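Local structure of putative NAD(P)H-flavin oxidoreductase (Neisseria meningitidis serogroup A / serotype 4A, 6WT2) at residues S46-S49 with P54-F57; A95-P100 with K133-S138; R109-P114 with A118-R123. The protein binds FMN and probably reduces nitro compounds such as chloramphenicol with electrons from NADH or NADPH, as other NfsB-like nitroreductases do. One frame throughout, in Å; residues are numbered along the deposited sequence.

Interaction 1: residues S46-S49 with P54-F57; sequences SPSS and PWQF. With FMN (flavin mononucleotide), chain K.
The indole of Trp55 reaches across to the backbone of the 46-49 segment and meets it with the outer end of its six-membered ring. CH2 is the leading atom: it lies 3.5 Å from Pro47 O and 3.6 Å from Ser46 O, and both carbonyl oxygens sit at the ring edge, close to its plane. The indole is put there by a chi1 of 45°, with CG between the backbone N and the carbonyl carbon. Its two faces are bounded from within its own segment, Phe57 CZ standing 3.7 Å above one and Pro54 CD 3.8 Å above the other, each offset toward the rim.

Ser48 turns its CB to the same end of the ring, coming in obliquely at 3.9 Å from Trp55 CH2, and also touches Pro54 CD at 4.0 Å. Its hydroxyl bonds to the backbone N of Glu53, closing the loop between the segments. Ser46 adds its CB beside Trp55 CH2, while its OG is engaged by Leu42 and Asn155 and its O also accepts from Arg214 of the second subunit.

On the flavin side, Pro47 CB approaches O3' of FMN at 3.2 Å and Ser49 N lies 3.4 Å from C8 of the isoalloxazine. Trp55 therefore backs the loop that borders the cofactor. No hydrogen bond joins the segments; Pro47 O is buried without a conventional partner, and the polarised C-H edge of the indole probably offers it modest electrostatic compensation.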
loop_
_atom_site.group_PDB
_atom_site.type_symbol
_atom_site.label_atom_id
_atom_site.label_comp_id
_atom_site.label_asym_id
_atom_site.label_seq_id
_atom_site.Cartn_x
_atom_site.Cartn_y
_atom_site.Cartn_z
ATOM N N SER A 46 1.300 -5.607 9.291
ATOM C CA SER A 46 1.718 -5.359 7.925
ATOM C C SER A 46 3.224 -5.118 7.894
ATOM O O SER A 46 3.806 -4.687 8.892
ATOM C CB SER A 46 0.981 -4.159 7.330
ATOM O OG SER A 46 -0.386 -4.468 7.104
ATOM N N PRO A 47 3.881 -5.416 6.778
ATOM C CA PRO A 47 5.309 -5.124 6.662
ATOM C C PRO A 47 5.527 -3.648 6.378
ATOM O O PRO A 47 4.620 -2.917 5.979
ATOM C CB PRO A 47 5.744 -5.982 5.473
ATOM C CG PRO A 47 4.519 -5.986 4.589
ATOM C CD PRO A 47 3.343 -6.019 5.535
ATOM N N SER A 48 6.769 -3.230 6.561
ATOM C CA SER A 48 7.180 -1.863 6.290
ATOM C C SER A 48 8.672 -1.865 6.015
ATOM O O SER A 48 9.412 -2.709 6.535
ATOM C CB SER A 48 6.865 -0.927 7.463
ATOM O OG SER A 48 7.427 -1.425 8.659
ATOM N N SER A 49 9.100 -0.892 5.217
ATOM C CA SER A 49 10.517 -0.720 4.930
ATOM C C SER A 49 11.302 -0.620 6.233
ATOM O O SER A 49 10.913 0.119 7.139
ATOM C CB SER A 49 10.725 0.535 4.083
ATOM O OG SER A 49 12.088 0.678 3.715
ATOM N N PRO A 54 5.825 3.023 10.304
ATOM C CA PRO A 54 5.789 4.472 10.518
ATOM C C PRO A 54 4.368 5.015 10.526
ATOM O O PRO A 54 4.079 6.029 9.891
ATOM C CB PRO A 54 6.583 4.998 9.320
ATOM C CG PRO A 54 6.150 4.063 8.205
ATOM C CD PRO A 54 5.969 2.690 8.870
ATOM N N TRP A 55 3.474 4.339 11.233
ATOM C CA TRP A 55 2.059 4.639 11.161
ATOM C C TRP A 55 1.450 4.752 12.552
ATOM O O TRP A 55 1.953 4.180 13.523
ATOM C CB TRP A 55 1.308 3.568 10.373
ATOM C CG TRP A 55 1.682 2.126 10.719
ATOM C CD1 TRP A 55 1.583 1.502 11.934
ATOM C CD2 TRP A 55 2.169 1.147 9.806
ATOM N NE1 TRP A 55 1.998 0.190 11.827
ATOM C CE2 TRP A 55 2.348 -0.052 10.525
ATOM C CE3 TRP A 55 2.454 1.162 8.435
ATOM C CZ2 TRP A 55 2.821 -1.214 9.927
ATOM C CZ3 TRP A 55 2.933 0.010 7.845
ATOM C CH2 TRP A 55 3.101 -1.162 8.581
ATOM N N GLN A 56 0.367 5.527 12.627
ATOM C CA GLN A 56 -0.604 5.466 13.710
ATOM C C GLN A 56 -1.971 5.287 13.067
ATOM O O GLN A 56 -2.196 5.788 11.966
ATOM C CB GLN A 56 -0.609 6.747 14.559
ATOM C CG GLN A 56 0.721 7.119 15.142
ATOM C CD GLN A 56 1.025 6.339 16.400
ATOM O OE1 GLN A 56 1.599 5.249 16.345
ATOM N NE2 GLN A 56 0.634 6.888 17.545
ATOM N N PHE A 57 -2.882 4.575 13.745
ATOM C CA PHE A 57 -4.254 4.399 13.261
ATOM C C PHE A 57 -5.175 5.188 14.192
ATOM O O PHE A 57 -5.373 4.795 15.344
ATOM C CB PHE A 57 -4.676 2.927 13.230
ATOM C CG PHE A 57 -3.693 2.009 12.550
ATOM C CD1 PHE A 57 -3.009 2.405 11.410
ATOM C CD2 PHE A 57 -3.466 0.732 13.056
ATOM C CE1 PHE A 57 -2.097 1.560 10.796
ATOM C CE2 PHE A 57 -2.554 -0.125 12.437
ATOM C CZ PHE A 57 -1.868 0.299 11.308
HETATM N N1 FMN K . 13.748 -6.454 3.126
HETATM C C2 FMN K . 14.953 -6.654 2.523
HETATM O O2 FMN K . 15.665 -7.587 2.943
HETATM N N3 FMN K . 15.457 -5.815 1.601
HETATM C C4 FMN K . 14.758 -4.761 1.138
HETATM O O4 FMN K . 15.180 -4.045 0.208
HETATM C C4A FMN K . 13.419 -4.520 1.696
HETATM N N5 FMN K . 12.738 -3.399 1.395
HETATM C C5A FMN K . 11.475 -3.252 1.837
HETATM C C6 FMN K . 10.656 -2.307 1.222
HETATM C C7 FMN K . 9.370 -2.137 1.707
HETATM C C7M FMN K . 8.473 -1.126 1.051
HETATM C C8 FMN K . 8.817 -3.097 2.695
HETATM C C8M FMN K . 7.382 -3.017 3.148
HETATM C C9 FMN K . 9.636 -4.043 3.300
HETATM C C9A FMN K . 10.911 -4.211 2.829
HETATM N N10 FMN K . 11.721 -5.231 3.367
HETATM C C10 FMN K . 12.992 -5.397 2.807
HETATM C "C1'" FMN K . 11.200 -6.173 4.363
HETATM C "C2'" FMN K . 11.154 -5.534 5.765
HETATM O "O2'" FMN K . 12.473 -5.512 6.327
HETATM C "C3'" FMN K . 10.242 -6.378 6.634
HETATM O "O3'" FMN K . 8.911 -6.254 6.126
HETATM C "C4'" FMN K . 10.247 -5.938 8.100
HETATM O "O4'" FMN K . 11.595 -6.040 8.576
HETATM C "C5'" FMN K . 9.327 -6.832 8.920
HETATM O "O5'" FMN K . 9.637 -8.200 8.646
HETATM P P FMN K . 8.459 -9.194 8.182
HETATM O O1P FMN K . 7.420 -9.082 9.260
HETATM O O2P FMN K . 9.123 -10.532 8.035
HETATM O O3P FMN K . 8.047 -8.591 6.849
#

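Interaction 2: residues A95-P100 with K133-S138; sequences ARFDSP and KILDDS
Leu135 CD1 meets the ring of Phe97 at its edge, near the ring plane, 3.8 Å from CE2. Followed in order, the 133-138 segment begins at Lys133, which leaves helix 114-131 with a positive phi of 60°. Ile134 comes next and faces helix 138-162, packing on Leu141 and Trp144.

Leu135 then carries the contact. A chi1 of -71° sets its CG beside the backbone N and directs the branched end at the 95-100 turn, where its side chain crosses that of Phe97 at about a right angle. The same CD1 lies 4.2 Å from Arg96 NH1, an oblique approach to the guanidinium.

That guanidinium is steadied within its own segment: Arg96 grips Asp98 side-on, NE to OD1 at 2.9 Å and NH2 to OD2 at 2.9 Å. The NH2 bond is nearly straight (169°) and lies close to the guanidinium plane, whereas the OD1 partner is tilted from it. Arg96 O accepts twice from Ser99, from N at 3.0 Å and from OG at 2.8 Å, which locks the type I beta turn 96-99.

Past Leu135, Asp137 accepts from the backbone N of Arg139 as N-cap of helix 138-162. Ser99 likewise holds the N-cap position of helix 100-108. The contact thus joins two loops that each start a helix, mainly through the apolar Phe97-Leu135 touch, in the largely helical part of this nitroreductase fold.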
loop_
_atom_site.group_PDB
_atom_site.type_symbol
_atom_site.label_atom_id
_atom_site.label_comp_id
_atom_site.label_asym_id
_atom_site.label_seq_id
_atom_site.Cartn_x
_atom_site.Cartn_y
_atom_site.Cartn_z
ATOM N N ALA A 95 11.364 10.854 9.449
ATOM C CA ALA A 95 11.870 9.539 9.840
ATOM C C ALA A 95 13.261 9.301 9.241
ATOM O O ALA A 95 13.507 8.345 8.502
ATOM C CB ALA A 95 10.884 8.456 9.420
ATOM N N ARG A 96 14.180 10.206 9.585
ATOM C CA ARG A 96 15.575 10.093 9.180
ATOM C C ARG A 96 16.248 8.899 9.855
ATOM O O ARG A 96 15.849 8.453 10.935
ATOM C CB ARG A 96 16.344 11.366 9.544
ATOM C CG ARG A 96 15.926 12.608 8.785
ATOM C CD ARG A 96 16.630 13.838 9.349
ATOM N NE ARG A 96 18.054 13.593 9.569
ATOM C CZ ARG A 96 19.000 13.746 8.645
ATOM N NH1 ARG A 96 18.688 14.142 7.414
ATOM N NH2 ARG A 96 20.265 13.496 8.953
ATOM N N PHE A 97 17.315 8.404 9.217
ATOM C CA PHE A 97 18.084 7.296 9.787
ATOM C C PHE A 97 18.561 7.586 11.215
ATOM O O PHE A 97 18.723 6.656 12.010
ATOM C CB PHE A 97 19.296 6.977 8.900
ATOM C CG PHE A 97 20.321 8.070 8.885
ATOM C CD1 PHE A 97 21.430 8.013 9.718
ATOM C CD2 PHE A 97 20.148 9.184 8.078
ATOM C CE1 PHE A 97 22.357 9.032 9.733
ATOM C CE2 PHE A 97 21.076 10.214 8.085
ATOM C CZ PHE A 97 22.183 10.134 8.915
ATOM N N ASP A 98 18.807 8.855 11.554
ATOM C CA ASP A 98 19.351 9.225 12.861
ATOM C C ASP A 98 18.281 9.721 13.836
ATOM O O ASP A 98 18.619 10.320 14.864
ATOM C CB ASP A 98 20.457 10.277 12.704
ATOM C CG ASP A 98 20.005 11.522 11.924
ATOM O OD1 ASP A 98 18.788 11.724 11.718
ATOM O OD2 ASP A 98 20.885 12.308 11.499
ATOM N N SER A 99 16.956 9.464 13.540
ATOM C CA SER A 99 15.944 9.954 14.473
ATOM C C SER A 99 15.708 8.956 15.607
ATOM O O SER A 99 15.969 7.757 15.457
ATOM C CB SER A 99 14.632 10.216 13.732
ATOM O OG SER A 99 14.138 9.038 13.122
ATOM N N PRO A 100 15.238 9.421 16.772
ATOM C CA PRO A 100 14.909 8.473 17.854
ATOM C C PRO A 100 13.877 7.437 17.445
ATOM O O PRO A 100 13.919 6.295 17.925
ATOM C CB PRO A 100 14.376 9.381 18.971
ATOM C CG PRO A 100 14.973 10.727 18.688
ATOM C CD PRO A 100 15.097 10.826 17.193
ATOM N N LYS A 133 16.839 8.277 -2.197
ATOM C CA LYS A 133 17.080 9.720 -2.297
ATOM C C LYS A 133 15.919 10.529 -1.709
ATOM O O LYS A 133 15.210 11.255 -2.405
ATOM C CB LYS A 133 17.337 10.129 -3.754
ATOM C CG LYS A 133 18.647 9.629 -4.317
ATOM C CD LYS A 133 18.986 10.337 -5.616
ATOM C CE LYS A 133 20.484 10.519 -5.734
ATOM N NZ LYS A 133 21.037 11.104 -4.477
ATOM N N ILE A 134 15.761 10.410 -0.391
ATOM C CA ILE A 134 14.684 11.096 0.308
ATOM C C ILE A 134 15.197 12.009 1.420
ATOM O O ILE A 134 14.400 12.528 2.197
ATOM C CB ILE A 134 13.651 10.093 0.864
ATOM C CG1 ILE A 134 14.329 9.083 1.809
ATOM C CG2 ILE A 134 12.898 9.409 -0.268
ATOM C CD1 ILE A 134 13.357 8.120 2.483
ATOM N N LEU A 135 16.510 12.225 1.513
ATOM C CA LEU A 135 17.082 13.045 2.580
ATOM C C LEU A 135 17.281 14.508 2.201
ATOM O O LEU A 135 17.735 15.292 3.041
ATOM C CB LEU A 135 18.425 12.475 3.034
ATOM C CG LEU A 135 18.372 11.177 3.822
ATOM C CD1 LEU A 135 19.581 11.097 4.725
ATOM C CD2 LEU A 135 17.084 11.091 4.625
ATOM N N ASP A 136 16.980 14.903 0.972
ATOM C CA ASP A 136 17.091 16.311 0.621
ATOM C C ASP A 136 15.787 17.072 0.813
ATOM O O ASP A 136 15.804 18.308 0.834
ATOM C CB ASP A 136 17.563 16.463 -0.829
ATOM C CG ASP A 136 19.062 16.270 -0.977
ATOM O OD1 ASP A 136 19.726 15.936 0.032
ATOM O OD2 ASP A 136 19.576 16.462 -2.101
ATOM N N ASP A 137 14.668 16.367 0.967
ATOM C CA ASP A 137 13.352 16.990 1.019
ATOM C C ASP A 137 12.541 16.334 2.126
ATOM O O ASP A 137 12.358 15.113 2.123
ATOM C CB ASP A 137 12.638 16.859 -0.329
ATOM C CG ASP A 137 11.237 17.441 -0.311
ATOM O OD1 ASP A 137 10.948 18.310 0.539
ATOM O OD2 ASP A 137 10.417 17.017 -1.152
ATOM N N SER A 138 12.052 17.144 3.067
ATOM C CA SER A 138 11.211 16.613 4.135
ATOM C C SER A 138 9.915 16.023 3.591
ATOM O O SER A 138 9.361 15.094 4.188
ATOM C CB SER A 138 10.903 17.709 5.156
ATOM O OG SER A 138 10.110 18.723 4.566
#

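Interaction 3: residues R109-P114 with A118-R123. With NIO (nicotinic acid), chain E; FMN (flavin mononucleotide), chain K.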
loop_
_atom_site.group_PDB
_atom_site.type_symbol
_atom_site.label_atom_id
_atom_site.label_comp_id
_atom_site.label_asym_id
_atom_site.label_seq_id
_atom_site.Cartn_x
_atom_site.Cartn_y
_atom_site.Cartn_z
ATOM N N ARG A 109 13.929 -4.695 15.659
ATOM C CA ARG A 109 14.420 -5.740 14.762
ATOM C C ARG A 109 15.424 -6.664 15.433
ATOM O O ARG A 109 15.884 -7.617 14.800
ATOM C CB ARG A 109 15.076 -5.131 13.525
ATOM C CG ARG A 109 14.197 -4.202 12.747
ATOM C CD ARG A 109 14.840 -3.838 11.420
ATOM N NE ARG A 109 14.827 -4.963 10.486
ATOM C CZ ARG A 109 15.220 -4.890 9.214
ATOM N NH1 ARG A 109 15.685 -3.750 8.720
ATOM N NH2 ARG A 109 15.159 -5.964 8.442
ATOM N N GLY A 110 15.793 -6.405 16.686
ATOM C CA GLY A 110 16.771 -7.233 17.357
ATOM C C GLY A 110 18.209 -6.831 17.140
ATOM O O GLY A 110 19.110 -7.653 17.362
ATOM N N VAL A 111 18.466 -5.599 16.715
ATOM C CA VAL A 111 19.829 -5.089 16.572
ATOM C C VAL A 111 20.060 -4.102 17.715
ATOM O O VAL A 111 19.596 -2.958 17.659
ATOM C CB VAL A 111 20.052 -4.424 15.208
ATOM C CG1 VAL A 111 21.501 -4.017 15.044
ATOM C CG2 VAL A 111 19.597 -5.351 14.073
ATOM N N THR A 112 20.790 -4.521 18.746
ATOM C CA THR A 112 20.974 -3.680 19.930
ATOM C C THR A 112 22.408 -3.550 20.400
ATOM O O THR A 112 22.679 -2.674 21.232
ATOM C CB THR A 112 20.122 -4.191 21.108
ATOM O OG1 THR A 112 20.520 -5.524 21.453
ATOM C CG2 THR A 112 18.628 -4.168 20.744
ATOM N N GLU A 113 23.321 -4.390 19.938
ATOM C CA GLU A 113 24.731 -4.202 20.253
ATOM C C GLU A 113 25.221 -2.927 19.574
ATOM O O GLU A 113 24.948 -2.722 18.383
ATOM C CB GLU A 113 25.536 -5.414 19.803
ATOM C CG GLU A 113 26.963 -5.450 20.337
ATOM C CD GLU A 113 27.932 -4.667 19.471
ATOM O OE1 GLU A 113 27.851 -4.795 18.225
ATOM O OE2 GLU A 113 28.762 -3.916 20.034
ATOM N N PRO A 114 25.904 -2.036 20.294
ATOM C CA PRO A 114 26.191 -0.705 19.730
ATOM C C PRO A 114 26.945 -0.724 18.405
ATOM O O PRO A 114 26.600 0.045 17.505
ATOM C CB PRO A 114 27.006 -0.041 20.847
ATOM C CG PRO A 114 26.463 -0.654 22.086
ATOM C CD PRO A 114 26.214 -2.097 21.737
ATOM N N ALA A 118 25.322 0.701 15.021
ATOM C CA ALA A 118 26.034 1.707 14.243
ATOM C C ALA A 118 26.143 1.298 12.777
ATOM O O ALA A 118 25.957 2.125 11.876
ATOM C CB ALA A 118 27.422 1.945 14.843
ATOM N N LYS A 119 26.416 0.016 12.519
ATOM C CA LYS A 119 26.605 -0.445 11.145
ATOM C C LYS A 119 25.287 -0.480 10.379
ATOM O O LYS A 119 25.253 -0.216 9.166
ATOM C CB LYS A 119 27.262 -1.826 11.156
ATOM C CG LYS A 119 27.833 -2.266 9.815
ATOM C CD LYS A 119 28.817 -3.424 9.995
ATOM C CE LYS A 119 28.111 -4.719 10.393
ATOM N NZ LYS A 119 27.322 -5.313 9.273
ATOM N N SER A 120 24.197 -0.838 11.059
ATOM C CA SER A 120 22.875 -0.792 10.438
ATOM C C SER A 120 22.489 0.634 10.072
ATOM O O SER A 120 21.982 0.890 8.973
ATOM C CB SER A 120 21.827 -1.386 11.383
ATOM O OG SER A 120 21.988 -2.786 11.512
ATOM N N LEU A 121 22.696 1.573 10.996
ATOM C CA LEU A 121 22.333 2.962 10.738
ATOM C C LEU A 121 23.141 3.544 9.584
ATOM O O LEU A 121 22.625 4.367 8.818
ATOM C CB LEU A 121 22.513 3.802 12.012
ATOM C CG LEU A 121 21.582 3.470 13.183
ATOM C CD1 LEU A 121 21.908 4.313 14.423
ATOM C CD2 LEU A 121 20.114 3.633 12.779
ATOM N N ALA A 122 24.398 3.127 9.439
ATOM C CA ALA A 122 25.181 3.529 8.276
ATOM C C ALA A 122 24.538 3.043 6.982
ATOM O O ALA A 122 24.485 3.786 5.994
ATOM C CB ALA A 122 26.615 3.001 8.390
ATOM N N ARG A 123 24.041 1.801 6.968
ATOM C CA ARG A 123 23.354 1.295 5.779
ATOM C C ARG A 123 22.044 2.039 5.533
ATOM O O ARG A 123 21.719 2.367 4.382
ATOM C CB ARG A 123 23.102 -0.207 5.906
ATOM C CG ARG A 123 24.360 -1.059 5.835
ATOM C CD ARG A 123 24.033 -2.535 5.663
ATOM N NE ARG A 123 23.500 -3.129 6.886
ATOM C CZ ARG A 123 24.260 -3.617 7.865
ATOM N NH1 ARG A 123 25.581 -3.576 7.756
ATOM N NH2 ARG A 123 23.707 -4.137 8.954
HETATM N N NIO E . 17.419 -2.449 2.630
HETATM C C1 NIO E . 16.851 -3.177 3.603
HETATM C C2 NIO E . 15.553 -2.908 4.021
HETATM C C3 NIO E . 14.837 -1.872 3.433
HETATM C C4 NIO E . 15.452 -1.125 2.439
HETATM C C5 NIO E . 16.752 -1.439 2.053
HETATM C C6 NIO E . 14.930 -3.728 5.118
HETATM O O1 NIO E . 13.714 -3.579 5.349
HETATM O O2 NIO E . 15.647 -4.528 5.774
HETATM N N1 FMN K . 13.748 -6.454 3.126
HETATM C C2 FMN K . 14.953 -6.654 2.523
HETATM O O2 FMN K . 15.665 -7.587 2.943
HETATM N N3 FMN K . 15.457 -5.815 1.601
HETATM C C4 FMN K . 14.758 -4.761 1.138
HETATM O O4 FMN K . 15.180 -4.045 0.208
HETATM C C4A FMN K . 13.419 -4.520 1.696
HETATM N N5 FMN K . 12.738 -3.399 1.395
HETATM C C5A FMN K . 11.475 -3.252 1.837
HETATM C C6 FMN K . 10.656 -2.307 1.222
HETATM C C7 FMN K . 9.370 -2.137 1.707
HETATM C C7M FMN K . 8.473 -1.126 1.051
HETATM C C8 FMN K . 8.817 -3.097 2.695
HETATM C C8M FMN K . 7.382 -3.017 3.148
HETATM C C9 FMN K . 9.636 -4.043 3.300
HETATM C C9A FMN K . 10.911 -4.211 2.829
HETATM N N10 FMN K . 11.721 -5.231 3.367
HETATM C C10 FMN K . 12.992 -5.397 2.807
HETATM C "C1'" FMN K . 11.200 -6.173 4.363
HETATM C "C2'" FMN K . 11.154 -5.534 5.765
HETATM O "O2'" FMN K . 12.473 -5.512 6.327
HETATM C "C3'" FMN K . 10.242 -6.378 6.634
HETATM O "O3'" FMN K . 8.911 -6.254 6.126
HETATM C "C4'" FMN K . 10.247 -5.938 8.100
HETATM O "O4'" FMN K . 11.595 -6.040 8.576
HETATM C "C5'" FMN K . 9.327 -6.832 8.920
HETATM O "O5'" FMN K . 9.637 -8.200 8.646
HETATM P P FMN K . 8.459 -9.194 8.182
HETATM O O1P FMN K . 7.420 -9.082 9.260
HETATM O O2P FMN K . 9.123 -10.532 8.035
HETATM O O3P FMN K . 8.047 -8.591 6.849
#
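Val111 has CG1 anti to its backbone N (chi1 -175°), and Ser120 has OG beside its own N (chi1 -70°); together these torsions bring the methyl and the hydroxyl to 3.8 Å. The touch is a plain van der Waals one, a single branch of Val111 set against the hydroxyl of the buried Ser120. Ser120 OG also makes a weak hydrogen bond back to Ala116 O, one turn earlier, and Leu106 of helix 100-108 packs against both residues.

Further along, the segments are joined by a bond of the first helical turn: Ala118 N donates to Pro114 O at 2.9 Å, with an N-H...O angle of 163°. Ala118 CB lies 3.4 Å from the same oxygen. Two helices, 100-108 and 114-131, are thus linked by a short connection with a helical signal at each end. Gly110 closes the first in a Schellman motif, its positive phi belonging to a backbone geometry that calls for glycine. Glu113 opens the second as N-cap, accepting from the backbone N of Asp115 and Ala116.

Arg109, just before that glycine, extends into the pocket that holds FMN and nicotinic acid. Its NH1 and NH2 both donate to O2 of nicotinic acid, at 3.0 and 3.1 Å, and the oxygen lies at the guanidinium edge in its plane. O4' of FMN sits over one face. Tyr124 OH, from helix 114-131, takes a second bond from NH1 and so positions the guanidinium between ligand and protein.

Overall arrangement
Along the chain interaction 1 comes first, leading into strand 55-59, outermost in this chain's sheet, which continues into the second subunit; interaction 3 is then nested in the loop that interaction 2 closes. The centres of interactions 1 and 2 lie about 16 Å apart, those of interactions 2 and 3 about 17 Å, and those of interactions 1 and 3 about 20 Å. Only interactions 2 and 3 touch, Phe97 O meeting Leu121 CD2 at 3.4 Å, and they share helices 100-108 and 114-131. Interactions 1 and 3 reach the same FMN from separate parts of the chain, while the second subunit supplies further bonds to it, including those of Arg23 and Arg214. The flavin site therefore depends on the dimer.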